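Local coordinates for DegQ (Legionella fallonii, PDB 3PV2), which is a self-compartmentalising HtrA-family protease, probably also a chaperone, that forms 12-meric assemblies and combines a trypsin-like domain with PDZ domains, at residues L435-L440 against M446-I451; N364-G369 against T426-K431. All blocks are in the same frame, centred on the assembly; numbering follows the deposited sequence.

Contact 1 (L435-L440 against M446-I451); sequences LLVQVL and MYLLVI
Leu435-Leu440 and Met446-Ile451 pair as an antiparallel beta hairpin at the C-terminal end of the second PDZ domain. The strand axes approach to 4.7 Å at their closest, at 153° between N-to-C directions. Six backbone bonds, two at each of the pairs Leu435-Val450, Val437-Leu448 and Val439-Met446, hold the register; the straightest runs from Val439 N to Met446 O at 2.8 Å. Leu435, Val437, Val439, Met446, Leu448 and Val450 share one face, where Val439 CG2 meets Leu448 CD2 at 3.6 Å, the two side chains crossing at about a right angle, and Val450 packs on helix 398-402. The other face holds Leu436, Gln438, Tyr447 and Leu449. With CG anti to the backbone N (chi1 -177°), Gln438 crosses obliquely over the Tyr447 ring: its CG makes a CH-pi contact over one face, 4.2 Å from the centroid, and its amide plane is 15° from the ring plane. Leu436 CG approaches Tyr447 CD1 at 4.0 Å. The buried Gln438 amide bonds Ser412 OG and Ser287 O of a second subunit, whose Gln265 OE1 accepts from Tyr447 N; this face, mixing leucines with Gln438 and Tyr447, is consistent with a specific subunit interface.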
loop_
_atom_site.group_PDB
_atom_site.type_symbol
_atom_site.label_atom_id
_atom_site.label_comp_id
_atom_site.label_asym_id
_atom_site.label_seq_id
_atom_site.Cartn_x
_atom_site.Cartn_y
_atom_site.Cartn_z
ATOM N N LEU B 435 -2.467 -58.420 -12.698
ATOM C CA LEU B 435 -1.371 -58.676 -11.826
ATOM C C LEU B 435 -1.703 -58.083 -10.479
ATOM O O LEU B 435 -1.928 -56.889 -10.335
ATOM C CB LEU B 435 -0.083 -58.035 -12.374
ATOM C CG LEU B 435 1.175 -58.084 -11.480
ATOM C CD1 LEU B 435 1.691 -59.470 -11.217
ATOM C CD2 LEU B 435 2.383 -57.268 -12.051
ATOM N N LEU B 436 -1.654 -58.937 -9.459
ATOM C CA LEU B 436 -1.883 -58.516 -8.108
ATOM C C LEU B 436 -0.564 -58.144 -7.469
ATOM O O LEU B 436 0.345 -58.963 -7.418
ATOM C CB LEU B 436 -2.541 -59.646 -7.326
ATOM C CG LEU B 436 -2.755 -59.313 -5.849
ATOM C CD1 LEU B 436 -3.886 -58.354 -5.784
ATOM C CD2 LEU B 436 -3.019 -60.642 -5.043
ATOM N N VAL B 437 -0.402 -56.886 -7.064
ATOM C CA VAL B 437 0.882 -56.455 -6.433
ATOM C C VAL B 437 0.594 -55.990 -5.007
ATOM O O VAL B 437 -0.500 -55.470 -4.680
ATOM C CB VAL B 437 1.585 -55.366 -7.182
ATOM C CG1 VAL B 437 1.696 -55.758 -8.631
ATOM C CG2 VAL B 437 0.743 -54.138 -7.176
ATOM N N GLN B 438 1.454 -56.397 -4.099
ATOM C CA GLN B 438 1.417 -55.855 -2.777
ATOM C C GLN B 438 2.507 -54.801 -2.672
ATOM O O GLN B 438 3.678 -55.097 -2.893
ATOM C CB GLN B 438 1.712 -56.954 -1.740
ATOM C CG GLN B 438 1.628 -56.467 -0.332
ATOM C CD GLN B 438 1.922 -57.563 0.674
ATOM O OE1 GLN B 438 2.451 -58.606 0.290
ATOM N NE2 GLN B 438 1.716 -57.287 1.983
ATOM N N VAL B 439 2.120 -53.561 -2.353
ATOM C CA VAL B 439 3.073 -52.456 -2.297
ATOM C C VAL B 439 3.230 -51.945 -0.898
ATOM O O VAL B 439 2.243 -51.846 -0.159
ATOM C CB VAL B 439 2.718 -51.246 -3.226
ATOM C CG1 VAL B 439 2.852 -51.573 -4.801
ATOM C CG2 VAL B 439 1.401 -50.600 -2.922
ATOM N N LEU B 440 4.462 -51.611 -0.501
ATOM C CA LEU B 440 4.716 -50.968 0.769
ATOM C C LEU B 440 4.876 -49.504 0.422
ATOM O O LEU B 440 5.596 -49.151 -0.523
ATOM C CB LEU B 440 6.016 -51.499 1.368
ATOM C CG LEU B 440 6.026 -52.394 2.611
ATOM C CD1 LEU B 440 5.000 -53.562 2.594
ATOM C CD2 LEU B 440 7.413 -52.868 2.974
ATOM N N MET B 446 -0.487 -51.861 0.740
ATOM C CA MET B 446 -1.746 -52.207 0.144
ATOM C C MET B 446 -1.634 -53.155 -1.042
ATOM O O MET B 446 -0.601 -53.188 -1.714
ATOM C CB MET B 446 -2.539 -50.993 -0.291
ATOM C CG MET B 446 -1.811 -50.082 -1.218
ATOM S SD MET B 446 -2.879 -48.581 -1.411
ATOM C CE MET B 446 -4.466 -49.194 -0.800
ATOM N N TYR B 447 -2.730 -53.879 -1.288
ATOM C CA TYR B 447 -2.823 -54.682 -2.461
ATOM C C TYR B 447 -3.468 -53.898 -3.623
ATOM O O TYR B 447 -4.439 -53.210 -3.382
ATOM C CB TYR B 447 -3.645 -55.966 -2.223
ATOM C CG TYR B 447 -2.911 -57.016 -1.442
ATOM C CD1 TYR B 447 -2.127 -57.971 -2.097
ATOM C CD2 TYR B 447 -3.096 -57.145 -0.051
ATOM C CE1 TYR B 447 -1.452 -58.956 -1.397
ATOM C CE2 TYR B 447 -2.466 -58.119 0.655
ATOM C CZ TYR B 447 -1.639 -59.052 -0.011
ATOM O OH TYR B 447 -1.053 -60.073 0.684
ATOM N N LEU B 448 -2.933 -54.023 -4.848
ATOM C CA LEU B 448 -3.458 -53.235 -5.988
ATOM C C LEU B 448 -3.582 -54.228 -7.103
ATOM O O LEU B 448 -2.765 -55.123 -7.191
ATOM C CB LEU B 448 -2.354 -52.276 -6.377
ATOM C CG LEU B 448 -2.340 -50.868 -5.835
ATOM C CD1 LEU B 448 -3.403 -50.549 -4.811
ATOM C CD2 LEU B 448 -0.970 -50.346 -5.616
ATOM N N LEU B 449 -4.536 -54.082 -7.989
ATOM C CA LEU B 449 -4.623 -54.983 -9.095
ATOM C C LEU B 449 -4.326 -54.213 -10.318
ATOM O O LEU B 449 -4.983 -53.271 -10.583
ATOM C CB LEU B 449 -6.044 -55.467 -9.199
ATOM C CG LEU B 449 -6.325 -56.851 -8.653
ATOM C CD1 LEU B 449 -7.855 -57.109 -8.800
ATOM C CD2 LEU B 449 -5.549 -57.911 -9.499
ATOM N N VAL B 450 -3.292 -54.575 -11.029
ATOM C CA VAL B 450 -2.932 -53.914 -12.223
ATOM C C VAL B 450 -3.579 -54.690 -13.382
ATOM O O VAL B 450 -3.437 -55.891 -13.486
ATOM C CB VAL B 450 -1.414 -53.967 -12.382
ATOM C CG1 VAL B 450 -1.040 -53.189 -13.713
ATOM C CG2 VAL B 450 -0.742 -53.350 -11.111
ATOM N N ILE B 451 -4.341 -54.003 -14.224
ATOM C CA ILE B 451 -5.120 -54.711 -15.245
ATOM C C ILE B 451 -4.950 -53.989 -16.558
ATOM O O ILE B 451 -5.084 -54.600 -17.608
ATOM C CB ILE B 451 -6.630 -54.746 -14.956
ATOM C CG1 ILE B 451 -7.199 -53.347 -14.731
ATOM C CG2 ILE B 451 -7.039 -55.670 -13.693
ATOM C CD1 ILE B 451 -8.760 -53.396 -14.400
ATOM O OXT ILE B 451 -4.732 -52.782 -16.613
#

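Contact 2 (N364-G369 against T426-K431)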
loop_
_atom_site.group_PDB
_atom_site.type_symbol
_atom_site.label_atom_id
_atom_site.label_comp_id
_atom_site.label_asym_id
_atom_site.label_seq_id
_atom_site.Cartn_x
_atom_site.Cartn_y
_atom_site.Cartn_z
ATOM N N ASN B 364 3.950 -55.519 -22.768
ATOM C CA ASN B 364 4.392 -55.436 -21.362
ATOM C C ASN B 364 3.224 -54.855 -20.549
ATOM O O ASN B 364 3.257 -53.729 -20.067
ATOM C CB ASN B 364 5.647 -54.588 -21.310
ATOM C CG ASN B 364 6.330 -54.635 -19.937
ATOM O OD1 ASN B 364 5.932 -55.407 -19.041
ATOM N ND2 ASN B 364 7.360 -53.800 -19.765
ATOM N N PRO B 365 2.111 -55.594 -20.501
ATOM C CA PRO B 365 0.864 -54.906 -20.118
ATOM C C PRO B 365 0.829 -54.493 -18.654
ATOM O O PRO B 365 0.123 -53.524 -18.305
ATOM C CB PRO B 365 -0.207 -55.898 -20.421
ATOM C CG PRO B 365 0.476 -57.261 -20.403
ATOM C CD PRO B 365 1.971 -57.051 -20.575
ATOM N N PHE B 366 1.616 -55.105 -17.808
ATOM C CA PHE B 366 1.526 -54.646 -16.434
ATOM C C PHE B 366 2.592 -53.704 -16.038
ATOM O O PHE B 366 2.338 -52.859 -15.149
ATOM C CB PHE B 366 1.531 -55.844 -15.527
ATOM C CG PHE B 366 0.476 -56.869 -15.884
ATOM C CD1 PHE B 366 0.842 -58.178 -16.078
ATOM C CD2 PHE B 366 -0.819 -56.494 -16.099
ATOM C CE1 PHE B 366 -0.066 -59.128 -16.416
ATOM C CE2 PHE B 366 -1.795 -57.454 -16.475
ATOM C CZ PHE B 366 -1.411 -58.804 -16.623
ATOM N N LEU B 367 3.800 -53.917 -16.526
ATOM C CA LEU B 367 4.989 -53.163 -16.025
ATOM C C LEU B 367 5.372 -52.037 -16.966
ATOM O O LEU B 367 6.356 -51.308 -16.691
ATOM C CB LEU B 367 6.175 -54.127 -15.925
ATOM C CG LEU B 367 5.917 -55.334 -14.946
ATOM C CD1 LEU B 367 7.224 -56.143 -14.780
ATOM C CD2 LEU B 367 5.338 -54.875 -13.557
ATOM N N TYR B 368 4.646 -51.915 -18.092
ATOM C CA TYR B 368 4.855 -50.789 -19.010
ATOM C C TYR B 368 4.925 -49.431 -18.264
ATOM O O TYR B 368 4.057 -49.102 -17.486
ATOM C CB TYR B 368 3.753 -50.727 -20.103
ATOM C CG TYR B 368 3.805 -49.422 -20.864
ATOM C CD1 TYR B 368 4.686 -49.258 -21.947
ATOM C CD2 TYR B 368 3.016 -48.330 -20.468
ATOM C CE1 TYR B 368 4.784 -48.039 -22.634
ATOM C CE2 TYR B 368 3.139 -47.077 -21.121
ATOM C CZ TYR B 368 4.020 -46.948 -22.216
ATOM O OH TYR B 368 4.102 -45.713 -22.870
ATOM N N GLY B 369 5.971 -48.637 -18.548
ATOM C CA GLY B 369 6.067 -47.268 -18.028
ATOM C C GLY B 369 6.622 -47.198 -16.629
ATOM O O GLY B 369 6.665 -46.097 -16.057
ATOM N N THR B 426 9.135 -62.048 -14.424
ATOM C CA THR B 426 8.739 -63.418 -14.683
ATOM C C THR B 426 7.306 -63.599 -14.132
ATOM O O THR B 426 6.453 -64.115 -14.825
ATOM C CB THR B 426 9.739 -64.366 -13.964
ATOM O OG1 THR B 426 11.047 -64.195 -14.514
ATOM C CG2 THR B 426 9.354 -65.851 -14.082
ATOM N N ILE B 427 7.046 -63.152 -12.901
ATOM C CA ILE B 427 5.701 -63.278 -12.322
ATOM C C ILE B 427 4.684 -62.560 -13.124
ATOM O O ILE B 427 3.655 -63.135 -13.425
ATOM C CB ILE B 427 5.666 -62.841 -10.857
ATOM C CG1 ILE B 427 6.480 -63.834 -10.050
ATOM C CG2 ILE B 427 4.243 -62.815 -10.303
ATOM C CD1 ILE B 427 6.935 -63.315 -8.572
ATOM N N ALA B 428 5.023 -61.383 -13.633
ATOM C CA ALA B 428 4.121 -60.606 -14.433
ATOM C C ALA B 428 3.761 -61.335 -15.709
ATOM O O ALA B 428 2.707 -61.072 -16.254
ATOM C CB ALA B 428 4.744 -59.235 -14.783
ATOM N N GLN B 429 4.538 -62.298 -16.173
ATOM C CA GLN B 429 4.096 -63.074 -17.350
ATOM C C GLN B 429 3.200 -64.259 -17.006
ATOM O O GLN B 429 2.817 -64.965 -17.900
ATOM C CB GLN B 429 5.249 -63.620 -18.178
ATOM C CG GLN B 429 6.451 -62.760 -18.165
ATOM C CD GLN B 429 7.153 -62.687 -19.472
ATOM O OE1 GLN B 429 8.304 -63.154 -19.601
ATOM N NE2 GLN B 429 6.494 -62.058 -20.461
ATOM N N GLU B 430 2.842 -64.454 -15.741
ATOM C CA GLU B 430 1.905 -65.506 -15.366
ATOM C C GLU B 430 0.489 -65.367 -15.958
ATOM O O GLU B 430 -0.005 -66.358 -16.591
ATOM C CB GLU B 430 1.799 -65.631 -13.852
ATOM C CG GLU B 430 3.078 -66.245 -13.189
ATOM C CD GLU B 430 2.989 -66.188 -11.654
ATOM O OE1 GLU B 430 1.906 -65.740 -11.138
ATOM O OE2 GLU B 430 3.992 -66.573 -10.994
ATOM N N LYS B 431 -0.225 -64.260 -15.730
ATOM C CA LYS B 431 -1.676 -64.243 -16.182
ATOM C C LYS B 431 -1.772 -63.177 -17.224
ATOM O O LYS B 431 -1.015 -62.172 -17.191
ATOM C CB LYS B 431 -2.759 -63.938 -15.103
ATOM C CG LYS B 431 -2.621 -64.625 -13.740
ATOM C CD LYS B 431 -3.632 -64.058 -12.701
ATOM C CE LYS B 431 -3.027 -63.991 -11.240
ATOM N NZ LYS B 431 -3.336 -62.720 -10.401
#
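Ala428 and Phe366 bury the most surface here, about 60 Å² each, and Lys431 adds a smaller share through its backbone. The Phe366 ring presents its edge to the end of helix 421-428 and the turn beyond it. Near the ring plane lie two carbonyl oxygens. Phe366 CE1 is 3.4 Å from Ala428 O. The same CE1 is 3.3 Å from Lys431 O. An aromatic rim carries slightly positive hydrogens, so its approach to two acceptors is electrostatically favourable, though weak. The ring reaches them because CG is anti to the carbonyl carbon of Phe366 (chi1 -53°), and Pro365 CG lies over the centre of one ring face. Ala428 offers its methyl as well, meeting Leu367 CD1 at 4.0 Å and Phe366 CD1 at 4.2 Å, so that it fits between leucine branch and ring. These residues belong to the second PDZ domain, where 364-369 links helix 353-362 to strand 370-378. The PDZ peptide groove would lie between strand 370-378 and helix 421-428, and the loop with Tyr368-Gly369 just before that strand corresponds, by analogy, to the carboxylate-binding loop; no bound peptide is established here. The 364-369 turn is closed by Tyr368 N bonding to Asn364 O at 3.0 Å. Past the helix, Gln429 N reaches back to Thr426 O and Glu430 N to Ile427 O at 2.8 Å; the chain curls here, and the Lys431 carbonyl lies at the ring edge. The Lys431 side chain leads away, with NZ hydrogen-bonded to Asn414 OD1.

From the N terminus, the chain leaves helix 353-362 and enters 364-369; contact 2 closes only when 426-431 arrives, after 56 residues that include strands 370-378, 384-393 and 409-413 and helix 398-402. Contact 1 opens just afterwards at 435-440 and closes across a five-residue connection, so the two loops follow in series and neither nest nor cross. The centres of contact 1 and contact 2 lie about 12 Å apart. Leu435 joins them: its CB is 3.7 Å from Phe366 CG, and its CD2 is 4.1 Å from Ala428 CB. Val450 CG1 also meets Phe366 O at 3.7 Å. The terminal hairpin, helix 421-428 and the entry loop of the second PDZ domain are thus tied together.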